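PDB 2O0Y: transcriptional regulator from Rhodococcus sp., which probably binds DNA through an N-terminal helix-turn-helix domain and regulates transcription as a member of the IclR family. Local coordinates for residues L29-F32 with T38-L41; R91-P96 with V125-C130; G111-L116 with V136-P141; D167-S172 with P176-Q181. One frame throughout, in Å; residues are numbered along the deposited sequence.

Contact 1: L29-F32 with T38-L41; sequences LELF and TRSL
F32 ends a type I turn that starts at L29 and closes helix 18-29, and it meets the start of the short, weakly bonded strand 38-40, where CA of F32 lies 6.5 Å from CA of T38. The turn leaves the carbonyl of L31 directed at R39, and the arginine takes it side-on: NE donates at 2.9 Å and NH2 at 3.0 Å, both to L31 O, which lies at the edge of the guanidinium in its plane. The two donors differ in approach, since NH2 comes in on a lone pair in the carbonyl plane whereas NE sits 40° above it. Arginine suits this place because its aliphatic stem is used as well. CG lies over one face of the F32 ring, 4.1 Å from the ring centroid, as a CH-pi contact; the bend at chi2 (-66°) turns the chain so that the guanidinium stands nearly perpendicular to the ring. A leucine in place of R39 would probably leave L31 O without a hydrogen-bond partner from this strand and E43 without the cation that pairs with it through NH1. R84 of the second subunit donates to F32 O. Within the helix-turn-helix domain, R39 also pairs through its backbone with Y76 of strand 75-78, while L31 and F32 both pack on L44 of helix 41-48.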
# COMPACT_ATOMS: atom_id res chain seq x y z
N LEU B 29 -4.20 18.78 4.19
CA LEU B 29 -3.53 17.52 3.86
C LEU B 29 -2.03 17.69 3.80
O LEU B 29 -1.26 16.80 4.15
CB LEU B 29 -4.05 17.04 2.52
CG LEU B 29 -5.50 16.55 2.47
CD1 LEU B 29 -5.96 16.30 1.03
CD2 LEU B 29 -5.53 15.22 3.28
N GLU B 30 -1.58 18.85 3.35
CA GLU B 30 -0.12 19.11 3.33
C GLU B 30 0.54 19.06 4.69
O GLU B 30 1.77 18.94 4.79
CB GLU B 30 0.12 20.48 2.71
CG GLU B 30 -0.24 20.53 1.25
CD GLU B 30 0.85 20.00 0.36
OE1 GLU B 30 1.94 19.63 0.88
OE2 GLU B 30 0.62 19.94 -0.87
N LEU B 31 -0.23 19.16 5.77
CA LEU B 31 0.40 19.12 7.10
C LEU B 31 0.71 17.66 7.52
O LEU B 31 1.38 17.42 8.48
CB LEU B 31 -0.56 19.74 8.16
CG LEU B 31 -0.72 21.26 8.05
CD1 LEU B 31 -1.87 21.72 8.98
CD2 LEU B 31 0.61 21.90 8.41
N PHE B 32 0.17 16.69 6.82
CA PHE B 32 0.51 15.28 7.08
C PHE B 32 1.72 14.88 6.30
O PHE B 32 1.74 14.98 5.03
CB PHE B 32 -0.68 14.34 6.71
CG PHE B 32 -1.93 14.62 7.56
CD1 PHE B 32 -2.73 15.69 7.27
CD2 PHE B 32 -2.24 13.82 8.68
CE1 PHE B 32 -3.86 16.01 8.05
CE2 PHE B 32 -3.36 14.10 9.48
CZ PHE B 32 -4.19 15.17 9.20
N THR B 38 0.17 11.89 12.02
CA THR B 38 -1.13 12.25 12.58
C THR B 38 -1.04 13.67 13.08
O THR B 38 0.05 14.13 13.40
CB THR B 38 -1.56 11.34 13.77
OG1 THR B 38 -0.70 11.61 14.87
CG2 THR B 38 -1.40 9.83 13.42
N ARG B 39 -2.18 14.38 13.12
CA ARG B 39 -2.24 15.79 13.60
C ARG B 39 -3.49 15.92 14.41
O ARG B 39 -4.53 15.35 14.00
CB ARG B 39 -2.38 16.73 12.40
CG ARG B 39 -1.13 16.77 11.50
CD ARG B 39 0.06 17.40 12.25
NE ARG B 39 1.12 17.78 11.31
CZ ARG B 39 2.13 18.57 11.56
NH1 ARG B 39 2.34 19.05 12.80
NH2 ARG B 39 2.99 18.83 10.57
N SER B 40 -3.43 16.68 15.50
CA SER B 40 -4.60 17.01 16.31
C SER B 40 -5.27 18.20 15.67
O SER B 40 -4.69 18.92 14.85
CB SER B 40 -4.15 17.44 17.69
OG SER B 40 -3.39 18.64 17.55
N LEU B 41 -6.48 18.48 16.09
CA LEU B 41 -7.18 19.63 15.55
C LEU B 41 -6.37 20.94 15.79
O LEU B 41 -6.28 21.80 14.91
CB LEU B 41 -8.60 19.71 16.21
CG LEU B 41 -9.46 20.96 15.96
CD1 LEU B 41 -9.81 21.03 14.45
CD2 LEU B 41 -10.72 20.90 16.85

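Contact 2: R91-P96 with V125-C130; sequences RTWAPP and VVVAQC
V127 and A128 form a classic beta bulge in strand 123-130, both facing L116 of the neighbouring strand, and W93 and P95 pack against this irregular spot in the sheet of the C-terminal, GAF-like domain. The bulge explains the contact: in a regular strand two successive side chains would point to opposite faces, but here both beta carbons are directed at the chain leaving helix 86-92, from W93 on. W93 lies mainly against V127, and P95 against A128. With CG anti to its backbone N (chi1 180°), W93 extends its six-membered ring to V127, where CZ3 meets CG2 at 3.6 Å. The same CZ3 lies 3.5 Å from V127 O, which sits at the rim of the indole close to its plane. A broad aromatic suits this position because it spans the distance between loop and strand, and its polar end is satisfied as well: NE1 donates to P257 O near the C-terminus. The nitrogen of P95 lies 3.7 Å above one face of the indole, near its rim. P95 is a compact, rigid residue just ahead of P96, the N-cap of helix 97-110, and the small A128 leaves room for it. Beyond the pair, P95 also touches V100 and A128 touches M103 of that helix. The tightest apolar approach is P95 CG to A128 CB, 3.5 Å.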
# COMPACT_ATOMS: atom_id res chain seq x y z
N ARG B 91 1.47 0.71 -9.81
CA ARG B 91 1.54 0.33 -11.21
C ARG B 91 2.14 1.40 -12.11
O ARG B 91 2.67 1.10 -13.17
CB ARG B 91 0.14 -0.01 -11.71
CG ARG B 91 -0.44 -1.25 -11.06
CD ARG B 91 -1.91 -1.37 -11.38
NE ARG B 91 -2.18 -1.44 -12.82
CZ ARG B 91 -2.41 -2.56 -13.48
NH1 ARG B 91 -2.38 -3.72 -12.84
NH2 ARG B 91 -2.66 -2.54 -14.79
N THR B 92 2.00 2.66 -11.73
CA THR B 92 2.49 3.73 -12.60
C THR B 92 3.77 4.35 -12.07
O THR B 92 4.25 5.24 -12.67
CB THR B 92 1.46 4.85 -12.79
OG1 THR B 92 1.09 5.42 -11.53
CG2 THR B 92 0.19 4.32 -13.52
N TRP B 93 4.29 3.89 -10.94
CA TRP B 93 5.52 4.46 -10.41
C TRP B 93 6.63 4.28 -11.45
O TRP B 93 6.74 3.20 -12.03
CB TRP B 93 5.95 3.81 -9.07
CG TRP B 93 7.23 4.43 -8.58
CD1 TRP B 93 7.35 5.58 -7.85
CD2 TRP B 93 8.57 3.98 -8.85
NE1 TRP B 93 8.69 5.88 -7.66
CE2 TRP B 93 9.45 4.91 -8.25
CE3 TRP B 93 9.11 2.88 -9.54
CZ2 TRP B 93 10.85 4.78 -8.33
CZ3 TRP B 93 10.51 2.74 -9.61
CH2 TRP B 93 11.36 3.68 -9.01
N ALA B 94 7.46 5.29 -11.65
CA ALA B 94 8.67 5.17 -12.46
C ALA B 94 9.68 6.10 -11.87
O ALA B 94 9.28 7.08 -11.26
CB ALA B 94 8.38 5.60 -13.88
N PRO B 95 11.01 5.81 -12.02
CA PRO B 95 12.00 6.80 -11.55
C PRO B 95 11.91 8.09 -12.36
O PRO B 95 11.36 8.07 -13.46
CB PRO B 95 13.36 6.10 -11.79
CG PRO B 95 13.02 4.62 -12.15
CD PRO B 95 11.62 4.62 -12.65
N PRO B 96 12.48 9.20 -11.85
CA PRO B 96 12.55 10.35 -12.75
C PRO B 96 13.23 9.95 -14.07
O PRO B 96 14.14 9.10 -14.07
CB PRO B 96 13.42 11.33 -11.96
CG PRO B 96 13.19 11.01 -10.55
CD PRO B 96 13.08 9.51 -10.53
N VAL B 125 12.84 -6.59 -4.87
CA VAL B 125 11.98 -6.45 -6.04
C VAL B 125 12.64 -5.47 -6.95
O VAL B 125 13.04 -4.38 -6.52
CB VAL B 125 10.60 -5.89 -5.65
CG1 VAL B 125 9.63 -5.96 -6.84
CG2 VAL B 125 10.05 -6.68 -4.49
N VAL B 126 12.77 -5.85 -8.21
CA VAL B 126 13.26 -4.92 -9.24
C VAL B 126 12.10 -4.06 -9.65
O VAL B 126 11.02 -4.55 -10.03
CB VAL B 126 13.87 -5.67 -10.48
CG1 VAL B 126 14.26 -4.73 -11.52
CG2 VAL B 126 15.08 -6.49 -10.04
N VAL B 127 12.29 -2.75 -9.49
CA VAL B 127 11.20 -1.84 -9.81
C VAL B 127 11.51 -0.94 -11.01
O VAL B 127 10.64 -0.23 -11.52
CB VAL B 127 10.82 -1.00 -8.59
CG1 VAL B 127 10.17 -1.93 -7.49
CG2 VAL B 127 12.02 -0.15 -8.08
N ALA B 128 12.77 -0.93 -11.42
CA ALA B 128 13.13 -0.41 -12.74
C ALA B 128 14.39 -1.09 -13.23
O ALA B 128 15.19 -1.55 -12.42
CB ALA B 128 13.35 1.15 -12.68
N GLN B 129 14.56 -1.18 -14.57
CA GLN B 129 15.63 -2.00 -15.14
C GLN B 129 16.09 -1.47 -16.49
O GLN B 129 15.24 -1.04 -17.28
CB GLN B 129 15.06 -3.41 -15.36
CG GLN B 129 16.05 -4.47 -15.87
CD GLN B 129 15.41 -5.86 -15.90
OE1 GLN B 129 14.57 -6.13 -16.75
NE2 GLN B 129 15.79 -6.73 -14.92
N CYS B 130 17.39 -1.48 -16.75
CA CYS B 130 17.88 -1.17 -18.09
C CYS B 130 18.74 -2.34 -18.53
O CYS B 130 19.84 -2.55 -17.99
CB CYS B 130 18.73 0.10 -18.07
SG CYS B 130 17.67 1.57 -17.80

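Contact 3: G111-L116 with V136-P141; sequences GETVNL and VRSVIP
T113, S138 and N115 contribute most of the buried surface where the irregular segment 136-141 runs beside the start of strand 113-120; CA of T113 and CA of S138 are 5.8 Å apart. The one direct hydrogen bond is made by the threonine hydroxyl, with OG1 donating to S138 O at 2.8 Å in the carbonyl plane. Threonine fits because its two branches divide the work: at chi1 -69° OG1 lies beside the backbone N and reaches the carbonyl, while CG2 lies anti to that N and packs 3.5 Å from S138 O. N115 points the same way and brings ND2 to 3.6 Å from S138 OG, a contact rather than a bond; its OD1 accepts from Q129 NE2. A water joins the two backbones, which share no direct hydrogen bond, accepting from T113 N at 3.1 Å and from S138 N at 3.0 Å while donating to E112 OE1. The R137 side chain crosses that of T113 at about a right angle, CD nearest OG1, and its guanidinium is held by E131 and A134 O. Strand 113-120 is bonded to strands 123-130 and 219-228, and V114, pointing away from S138, packs on helix 97-110.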
# COMPACT_ATOMS: atom_id res chain seq x y z
N GLY B 111 28.07 -2.72 -19.99
CA GLY B 111 27.69 -3.89 -20.79
C GLY B 111 26.80 -4.85 -20.02
O GLY B 111 26.46 -5.95 -20.50
N GLU B 112 26.37 -4.42 -18.81
CA GLU B 112 25.55 -5.23 -17.92
C GLU B 112 24.16 -4.64 -17.70
O GLU B 112 23.97 -3.41 -17.85
CB GLU B 112 26.25 -5.40 -16.56
CG GLU B 112 27.66 -5.95 -16.62
CD GLU B 112 27.81 -7.29 -17.28
OE1 GLU B 112 26.79 -7.94 -17.55
OE2 GLU B 112 28.97 -7.73 -17.45
N THR B 113 23.21 -5.52 -17.37
CA THR B 113 21.86 -5.11 -17.01
C THR B 113 21.93 -4.36 -15.69
O THR B 113 22.62 -4.81 -14.77
CB THR B 113 20.94 -6.33 -16.87
OG1 THR B 113 20.75 -6.89 -18.19
CG2 THR B 113 19.53 -5.89 -16.26
N VAL B 114 21.23 -3.21 -15.62
CA VAL B 114 21.20 -2.37 -14.44
C VAL B 114 19.82 -2.53 -13.83
O VAL B 114 18.84 -2.22 -14.49
CB VAL B 114 21.43 -0.92 -14.80
CG1 VAL B 114 21.29 -0.07 -13.57
CG2 VAL B 114 22.85 -0.76 -15.41
N ASN B 115 19.75 -2.98 -12.57
CA ASN B 115 18.46 -3.21 -11.86
C ASN B 115 18.35 -2.22 -10.71
O ASN B 115 19.32 -2.04 -9.98
CB ASN B 115 18.47 -4.62 -11.25
CG ASN B 115 18.38 -5.71 -12.32
OD1 ASN B 115 17.55 -5.62 -13.22
ND2 ASN B 115 19.25 -6.69 -12.26
N LEU B 116 17.18 -1.61 -10.52
CA LEU B 116 16.98 -0.77 -9.34
C LEU B 116 16.09 -1.59 -8.45
O LEU B 116 14.94 -1.87 -8.81
CB LEU B 116 16.28 0.56 -9.68
CG LEU B 116 16.28 1.65 -8.57
CD1 LEU B 116 16.09 3.00 -9.20
CD2 LEU B 116 15.07 1.48 -7.68
N VAL B 136 24.24 -12.92 -23.42
CA VAL B 136 24.14 -13.49 -22.06
C VAL B 136 24.15 -12.39 -21.00
O VAL B 136 25.13 -11.61 -20.87
CB VAL B 136 25.25 -14.56 -21.81
CG1 VAL B 136 25.11 -15.16 -20.43
CG2 VAL B 136 25.18 -15.65 -22.85
N ARG B 137 23.05 -12.25 -20.27
CA ARG B 137 22.95 -11.12 -19.36
C ARG B 137 22.00 -11.49 -18.26
O ARG B 137 21.39 -12.59 -18.30
CB ARG B 137 22.49 -9.87 -20.12
CG ARG B 137 21.04 -9.91 -20.68
CD ARG B 137 20.80 -8.61 -21.42
NE ARG B 137 19.45 -8.50 -22.00
CZ ARG B 137 19.16 -8.72 -23.27
NH1 ARG B 137 20.08 -9.15 -24.16
NH2 ARG B 137 17.91 -8.55 -23.66
N SER B 138 21.89 -10.61 -17.26
CA SER B 138 20.84 -10.77 -16.23
C SER B 138 19.53 -10.30 -16.81
O SER B 138 19.44 -9.22 -17.42
CB SER B 138 21.08 -9.90 -14.96
OG SER B 138 19.80 -9.60 -14.36
N VAL B 139 18.50 -11.12 -16.64
CA VAL B 139 17.18 -10.77 -17.17
C VAL B 139 16.09 -11.00 -16.10
O VAL B 139 14.96 -11.42 -16.43
CB VAL B 139 16.89 -11.58 -18.46
CG1 VAL B 139 17.14 -13.08 -18.24
CG2 VAL B 139 15.49 -11.36 -18.91
N ILE B 140 16.41 -10.71 -14.84
CA ILE B 140 15.45 -10.79 -13.70
C ILE B 140 14.13 -10.05 -13.96
O ILE B 140 14.15 -8.86 -14.29
CB ILE B 140 16.07 -10.22 -12.40
CG1 ILE B 140 17.21 -11.09 -11.93
CG2 ILE B 140 15.10 -10.29 -11.24
CD1 ILE B 140 16.73 -11.97 -10.76
N PRO B 141 12.97 -10.72 -13.79
CA PRO B 141 11.71 -10.02 -14.01
C PRO B 141 11.38 -8.91 -13.02
O PRO B 141 11.70 -9.01 -11.83
CB PRO B 141 10.66 -11.13 -13.92
CG PRO B 141 11.29 -12.19 -13.18
CD PRO B 141 12.76 -12.14 -13.46
O HOH W 1 24.00 -8.47 -17.46

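Contact 4: D167-S172 with P176-Q181; sequences DVAADS and PEFADQ
A169 and A179 bring together two successive helices, 165-171 and 178-192, joined by a short connection within the C-terminal domain. Their CA atoms are only 5.1 Å apart, an approach that small side chains permit: CB of A169 sits 3.6 Å from CA of A179 and 3.9 Å from its CB. Beside this close point F178 reaches across to the end of the first helix: with CG anti to the backbone N (chi1 178°), its ring brings CD2 3.3 Å from S172 OG and CE2 3.6 Å from S172 CB. A169 O faces the edge of the same ring, close to its plane. That carbonyl, at the end of the helix, is taken up by S172, whose OG donates to A169 O at 3.0 Å, 20° from the carbonyl plane, and whose backbone N donates as well. Serine is apt because one hydroxyl can donate back into the helix while also bonding H174 N in the connection. An alanine in place of S172 is likely to leave H174 N without its acceptor and A169 O dependent on the backbone N, and to open a gap beside F178 CD2. The F178 ring also meets H174 edge-to-face and rests on K185 of its own helix, while S172 touches W149; V168 touches L122, L148 and W149 of loops and L182 of helix 178-192.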
# COMPACT_ATOMS: atom_id res chain seq x y z
N ASP B 167 15.43 -12.93 10.48
CA ASP B 167 14.28 -13.53 9.83
C ASP B 167 14.59 -13.91 8.39
O ASP B 167 14.23 -14.99 7.93
CB ASP B 167 13.05 -12.62 9.91
CG ASP B 167 12.56 -12.40 11.34
OD1 ASP B 167 12.74 -13.27 12.24
OD2 ASP B 167 11.98 -11.31 11.54
N VAL B 168 15.29 -13.01 7.69
CA VAL B 168 15.80 -13.27 6.34
C VAL B 168 16.71 -14.50 6.37
O VAL B 168 16.69 -15.31 5.44
CB VAL B 168 16.57 -12.03 5.81
CG1 VAL B 168 17.47 -12.37 4.62
CG2 VAL B 168 15.60 -10.91 5.44
N ALA B 169 17.50 -14.64 7.43
CA ALA B 169 18.46 -15.74 7.55
C ALA B 169 17.74 -17.07 7.77
O ALA B 169 18.18 -18.10 7.25
CB ALA B 169 19.45 -15.48 8.69
N ALA B 170 16.65 -17.04 8.54
CA ALA B 170 15.82 -18.22 8.79
C ALA B 170 15.07 -18.66 7.54
O ALA B 170 14.68 -19.82 7.44
CB ALA B 170 14.85 -17.95 9.90
N ASP B 171 14.88 -17.72 6.60
CA ASP B 171 14.22 -17.98 5.33
C ASP B 171 15.14 -18.67 4.34
O ASP B 171 14.67 -19.28 3.38
CB ASP B 171 13.70 -16.68 4.69
N SER B 172 16.44 -18.59 4.55
CA SER B 172 17.38 -19.20 3.62
C SER B 172 17.35 -20.72 3.73
O SER B 172 16.78 -21.27 4.68
CB SER B 172 18.79 -18.66 3.88
OG SER B 172 19.42 -19.43 4.88
N PRO B 176 21.97 -22.92 11.06
CA PRO B 176 21.72 -21.93 12.13
C PRO B 176 22.86 -20.92 12.39
O PRO B 176 22.59 -19.79 12.84
CB PRO B 176 21.45 -22.79 13.38
CG PRO B 176 21.33 -24.24 12.85
CD PRO B 176 22.15 -24.28 11.61
N GLU B 177 24.11 -21.30 11.99
CA GLU B 177 25.26 -20.36 12.09
C GLU B 177 25.24 -19.23 11.03
O GLU B 177 26.06 -18.29 11.10
CB GLU B 177 26.60 -21.09 11.94
N PHE B 178 24.26 -19.28 10.05
CA PHE B 178 24.18 -18.33 8.95
C PHE B 178 23.64 -16.89 9.25
O PHE B 178 23.81 -15.93 8.41
CB PHE B 178 23.37 -18.96 7.84
CG PHE B 178 23.16 -18.02 6.61
CD1 PHE B 178 24.25 -17.61 5.81
CD2 PHE B 178 21.87 -17.62 6.23
CE1 PHE B 178 24.05 -16.78 4.67
CE2 PHE B 178 21.66 -16.80 5.09
CZ PHE B 178 22.76 -16.38 4.31
N ALA B 179 22.92 -16.72 10.36
CA ALA B 179 22.38 -15.39 10.73
C ALA B 179 23.56 -14.43 10.92
O ALA B 179 23.67 -13.40 10.26
CB ALA B 179 21.55 -15.50 12.01
N ASP B 180 24.47 -14.85 11.81
CA ASP B 180 25.73 -14.17 12.11
C ASP B 180 26.56 -13.83 10.88
O ASP B 180 27.10 -12.72 10.81
CB ASP B 180 26.57 -15.02 13.08
CG ASP B 180 25.89 -15.24 14.41
OD1 ASP B 180 24.96 -14.47 14.75
OD2 ASP B 180 26.30 -16.17 15.15
N GLN B 181 26.65 -14.77 9.93
CA GLN B 181 27.42 -14.60 8.69
C GLN B 181 26.83 -13.46 7.84
O GLN B 181 27.53 -12.50 7.50
CB GLN B 181 27.43 -15.89 7.86
CG GLN B 181 28.07 -17.11 8.51

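Overall arrangement
Contacts 2 and 3 belong to one sheet: strands 113-120 and 123-130 are neighbours in it, and Q129 of contact 2 probably also bonds I140 O of contact 3. Contact 3 is the more buried and relies on polar groups and a bridging water, whereas contact 2 has no hydrogen bond across it and is apolar packing. Contact 1, partly buried, lies in the other family domain, its centre about 42 Å from that of contact 3 on the opposite side of the chain's centre, and its direct bonds across come from an arginine. Contact 4, a partly buried peripheral helix pair, relies on small residues and one ring. Contacts 1 and 2 both touch the second subunit.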